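PDB 2YJK: Afp, which probably binds and stores ferric iron as a Dps-family protein of twelve ferritin-fold subunits, taking part in iron uptake and translocation. Local coordinates for residues C[20-32]-C[118-130]. Sequence-based numbering, arbitrary orientation.
Sequences AAAQFLTPVVHKM and AALVDLQAAIDGL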
loop_
_atom_site.group_PDB
_atom_site.type_symbol
_atom_site.label_atom_id
_atom_site.label_comp_id
_atom_site.label_asym_id
_atom_site.label_seq_id
_atom_site.Cartn_x
_atom_site.Cartn_y
_atom_site.Cartn_z
ATOM N N ALA C 20 8.955 28.202 30.543
ATOM C CA ALA C 20 7.484 28.142 30.400
ATOM C C ALA C 20 6.956 26.879 29.657
ATOM O O ALA C 20 5.948 26.251 30.047
ATOM C CB ALA C 20 6.982 29.434 29.733
ATOM N N ALA C 21 7.648 26.461 28.619
ATOM C CA ALA C 21 7.230 25.244 27.989
ATOM C C ALA C 21 7.291 24.152 29.004
ATOM O O ALA C 21 6.336 23.396 29.100
ATOM C CB ALA C 21 8.096 24.889 26.765
ATOM N N ALA C 22 8.406 24.028 29.728
ATOM C CA ALA C 22 8.545 22.898 30.632
ATOM C C ALA C 22 7.464 22.974 31.692
ATOM O O ALA C 22 6.864 21.970 32.090
ATOM C CB ALA C 22 9.907 22.897 31.316
ATOM N N GLN C 23 7.227 24.181 32.163
ATOM C CA GLN C 23 6.266 24.372 33.193
ATOM C C GLN C 23 4.867 23.966 32.763
ATOM O O GLN C 23 4.172 23.340 33.539
ATOM C CB GLN C 23 6.309 25.821 33.660
ATOM C CG GLN C 23 5.167 26.191 34.581
ATOM C CD GLN C 23 5.214 27.630 34.978
ATOM O OE1 GLN C 23 4.408 28.073 35.815
ATOM N NE2 GLN C 23 6.162 28.395 34.393
ATOM N N PHE C 24 4.427 24.335 31.571
ATOM C CA PHE C 24 3.024 24.076 31.179
ATOM C C PHE C 24 2.814 22.763 30.438
ATOM O O PHE C 24 1.739 22.142 30.515
ATOM C CB PHE C 24 2.517 25.225 30.357
ATOM C CG PHE C 24 2.367 26.480 31.138
ATOM C CD1 PHE C 24 1.363 26.572 32.131
ATOM C CD2 PHE C 24 3.182 27.596 30.867
ATOM C CE1 PHE C 24 1.163 27.768 32.847
ATOM C CE2 PHE C 24 3.001 28.816 31.611
ATOM C CZ PHE C 24 2.014 28.883 32.598
ATOM N N LEU C 25 3.852 22.316 29.746
ATOM C CA LEU C 25 3.731 21.078 28.980
ATOM C C LEU C 25 4.065 19.818 29.781
ATOM O O LEU C 25 3.560 18.734 29.481
ATOM C CB LEU C 25 4.578 21.160 27.738
ATOM C CG LEU C 25 3.979 22.138 26.705
ATOM C CD1 LEU C 25 4.876 22.107 25.437
ATOM C CD2 LEU C 25 2.559 21.844 26.309
ATOM N N THR C 26 4.897 19.956 30.798
ATOM C CA THR C 26 5.226 18.806 31.646
ATOM C C THR C 26 4.024 18.057 32.262
ATOM O O THR C 26 4.047 16.806 32.259
ATOM C CB THR C 26 6.291 19.154 32.726
ATOM O OG1 THR C 26 7.431 19.663 32.051
ATOM C CG2 THR C 26 6.682 17.953 33.529
ATOM N N PRO C 27 3.000 18.782 32.792
ATOM C CA PRO C 27 1.830 18.067 33.372
ATOM C C PRO C 27 1.058 17.371 32.255
ATOM O O PRO C 27 0.465 16.304 32.441
ATOM C CB PRO C 27 0.963 19.220 33.960
ATOM C CG PRO C 27 2.014 20.356 34.264
ATOM C CD PRO C 27 2.942 20.236 33.065
ATOM N N VAL C 28 1.108 17.937 31.065
ATOM C CA VAL C 28 0.537 17.247 29.902
ATOM C C VAL C 28 1.230 15.923 29.569
ATOM O O VAL C 28 0.562 14.890 29.354
ATOM C CB VAL C 28 0.484 18.209 28.695
ATOM C CG1 VAL C 28 -0.087 17.515 27.452
ATOM C CG2 VAL C 28 -0.381 19.443 29.047
ATOM N N VAL C 29 2.558 15.929 29.492
ATOM C CA VAL C 29 3.289 14.720 29.224
ATOM C C VAL C 29 2.893 13.655 30.267
ATOM O O VAL C 29 2.636 12.480 29.892
ATOM C CB VAL C 29 4.847 14.917 29.259
ATOM C CG1 VAL C 29 5.544 13.558 29.165
ATOM C CG2 VAL C 29 5.310 15.815 28.078
ATOM N N HIS C 30 2.861 14.038 31.546
ATOM C CA HIS C 30 2.603 13.027 32.595
ATOM C C HIS C 30 1.175 12.451 32.531
ATOM O O HIS C 30 0.985 11.245 32.703
ATOM C CB HIS C 30 2.815 13.575 34.024
ATOM C CG HIS C 30 4.241 13.825 34.394
ATOM N ND1 HIS C 30 4.609 14.854 35.244
ATOM C CD2 HIS C 30 5.388 13.197 34.049
ATOM C CE1 HIS C 30 5.922 14.819 35.432
ATOM N NE2 HIS C 30 6.419 13.840 34.697
ATOM N N LYS C 31 0.184 13.310 32.311
ATOM C CA LYS C 31 -1.207 12.818 32.244
ATOM C C LYS C 31 -1.498 12.029 30.973
ATOM O O LYS C 31 -2.239 11.059 31.004
ATOM C CB LYS C 31 -2.188 13.972 32.397
ATOM C CG LYS C 31 -2.092 14.594 33.836
ATOM C CD LYS C 31 -3.256 15.438 34.110
ATOM C CE LYS C 31 -3.439 15.665 35.685
ATOM N NZ LYS C 31 -2.256 16.365 36.218
ATOM N N MET C 32 -0.915 12.443 29.864
ATOM C CA MET C 32 -1.060 11.682 28.628
ATOM C C MET C 32 -0.391 10.316 28.694
ATOM O O MET C 32 -0.906 9.370 28.169
ATOM C CB MET C 32 -0.492 12.466 27.510
ATOM C CG MET C 32 -1.421 13.650 27.044
ATOM S SD MET C 32 -3.167 13.174 26.715
ATOM C CE MET C 32 -3.912 14.069 28.002
ATOM N N ALA C 118 -9.202 15.712 33.822
ATOM C CA ALA C 118 -7.983 16.208 34.539
ATOM C C ALA C 118 -6.915 16.715 33.518
ATOM O O ALA C 118 -6.300 17.770 33.745
ATOM C CB ALA C 118 -7.356 15.099 35.440
ATOM N N ALA C 119 -6.727 15.982 32.404
ATOM C CA ALA C 119 -5.781 16.423 31.366
ATOM C C ALA C 119 -6.252 17.728 30.724
ATOM O O ALA C 119 -5.424 18.650 30.507
ATOM C CB ALA C 119 -5.565 15.361 30.324
ATOM N N LEU C 120 -7.558 17.831 30.477
ATOM C CA LEU C 120 -8.146 19.057 29.884
ATOM C C LEU C 120 -7.896 20.318 30.694
ATOM O O LEU C 120 -7.595 21.379 30.123
ATOM C CB LEU C 120 -9.657 18.922 29.583
ATOM C CG LEU C 120 -9.942 18.005 28.402
ATOM C CD1 LEU C 120 -11.438 17.735 28.279
ATOM C CD2 LEU C 120 -9.380 18.599 27.077
ATOM N N VAL C 121 -8.032 20.225 32.012
ATOM C CA VAL C 121 -7.704 21.330 32.896
ATOM C C VAL C 121 -6.247 21.730 32.671
ATOM O O VAL C 121 -5.956 22.896 32.560
ATOM C CB VAL C 121 -7.970 20.964 34.425
ATOM C CG1 VAL C 121 -7.203 21.943 35.464
ATOM C CG2 VAL C 121 -9.484 20.929 34.706
ATOM N N ASP C 122 -5.332 20.777 32.582
ATOM C CA ASP C 122 -3.913 21.136 32.384
ATOM C C ASP C 122 -3.649 21.648 30.953
ATOM O O ASP C 122 -2.846 22.549 30.764
ATOM C CB ASP C 122 -2.991 19.983 32.741
ATOM C CG ASP C 122 -2.864 19.750 34.288
ATOM O OD1 ASP C 122 -2.917 20.716 35.146
ATOM O OD2 ASP C 122 -2.646 18.570 34.661
ATOM N N LEU C 123 -4.344 21.114 29.941
ATOM C CA LEU C 123 -4.210 21.689 28.582
ATOM C C LEU C 123 -4.707 23.158 28.521
ATOM O O LEU C 123 -4.072 24.025 27.871
ATOM C CB LEU C 123 -4.856 20.800 27.525
ATOM C CG LEU C 123 -4.054 19.521 27.239
ATOM C CD1 LEU C 123 -4.984 18.425 26.760
ATOM C CD2 LEU C 123 -2.911 19.789 26.231
ATOM N N GLN C 124 -5.806 23.451 29.219
ATOM C CA GLN C 124 -6.373 24.788 29.168
ATOM C C GLN C 124 -5.458 25.740 29.949
ATOM O O GLN C 124 -5.098 26.772 29.447
ATOM C CB GLN C 124 -7.836 24.824 29.651
ATOM C CG GLN C 124 -8.578 26.214 29.437
ATOM C CD GLN C 124 -8.659 26.634 27.926
ATOM O OE1 GLN C 124 -9.020 25.827 27.055
ATOM N NE2 GLN C 124 -8.284 27.876 27.627
ATOM N N ALA C 125 -4.938 25.316 31.083
ATOM C CA ALA C 125 -3.851 26.094 31.693
ATOM C C ALA C 125 -2.621 26.329 30.752
ATOM O O ALA C 125 -2.053 27.417 30.727
ATOM C CB ALA C 125 -3.415 25.474 33.038
ATOM N N ALA C 126 -2.218 25.321 29.977
ATOM C CA ALA C 126 -1.067 25.551 29.070
ATOM C C ALA C 126 -1.421 26.553 27.990
ATOM O O ALA C 126 -0.648 27.419 27.719
ATOM C CB ALA C 126 -0.527 24.272 28.476
ATOM N N ILE C 127 -2.623 26.459 27.437
ATOM C CA ILE C 127 -3.061 27.361 26.369
ATOM C C ILE C 127 -3.120 28.795 26.871
ATOM O O ILE C 127 -2.632 29.698 26.192
ATOM C CB ILE C 127 -4.426 26.921 25.760
ATOM C CG1 ILE C 127 -4.234 25.580 25.051
ATOM C CG2 ILE C 127 -4.988 27.972 24.770
ATOM C CD1 ILE C 127 -5.498 24.807 24.925
ATOM N N ASP C 128 -3.702 29.001 28.051
ATOM C CA ASP C 128 -3.726 30.337 28.675
ATOM C C ASP C 128 -2.305 30.788 29.007
ATOM O O ASP C 128 -1.908 31.900 28.675
ATOM C CB ASP C 128 -4.607 30.367 29.960
ATOM C CG ASP C 128 -6.123 30.097 29.681
ATOM O OD1 ASP C 128 -6.577 30.285 28.522
ATOM O OD2 ASP C 128 -6.853 29.650 30.613
ATOM N N GLY C 129 -1.527 29.907 29.648
ATOM C CA GLY C 129 -0.203 30.279 30.183
ATOM C C GLY C 129 0.863 30.506 29.108
ATOM O O GLY C 129 1.805 31.249 29.335
ATOM N N LEU C 130 0.694 29.891 27.937
ATOM C CA LEU C 130 1.641 30.060 26.826
ATOM C C LEU C 130 1.283 31.240 25.889
ATOM O O LEU C 130 2.097 31.659 25.043
ATOM C CB LEU C 130 1.814 28.729 26.040
ATOM C CG LEU C 130 2.434 27.601 26.862
ATOM C CD1 LEU C 130 2.272 26.199 26.272
ATOM C CD2 LEU C 130 3.952 27.907 27.230
HETATM O O HOH W 1 -0.391 22.867 32.069
#
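Lys31 NZ reaches Asp122 OD2 at 2.7 Å in a salt bridge near one end of the seam between segments 20-32 and 118-130, parts of helices 15-45 and 105-130. The ammonium meets that oxygen nearly along its C-O bond: the lysine chain runs extended from the backbone and bends only at its last torsion (chi4 62°), which turns NZ onto the carboxylate. On the way its CE passes Ala118 CB, a methyl small enough to let the long chain lie close. Proline 27 lacks the N-H that would bond to the preceding turn, and segment 20-32 is kinked there. Beside this break a water donates to Phe24 O (2.7 Å) and to Asp122 O (2.8 Å), tying the two backbones together.

Toward the other end Phe24 is a knob in a hole lined by Ala125, Ala126, Gly129 and Leu130. With CG beside its own backbone N (chi1 -68°), the ring lies over Gly129, which, having no side chain, lets it come down onto CA in a CH-pi contact 3.9 Å from the ring centroid. Gln23 CG covers the opposite face. Ala126 keeps the backbones near, its CB 3.7 Å from Phe24 CB. Leu130 and Phe24 point opposite ways as they pass; the leucine sets CD2 against Ala20, Ala21 and the ring, and CD1 toward Leu25. Between these regions Val28 and Leu123 lie roughly perpendicular, both valine methyls 3.8 Å from Leu123 CD2.

The segments run antiparallel (163°) within the four-helix bundle of the ferritin fold, where helix 51-78 also packs on Leu25. The chemistry implies a division of labour: apolar and small residues join the helices closely, while the ion pair and bridging water add directional links.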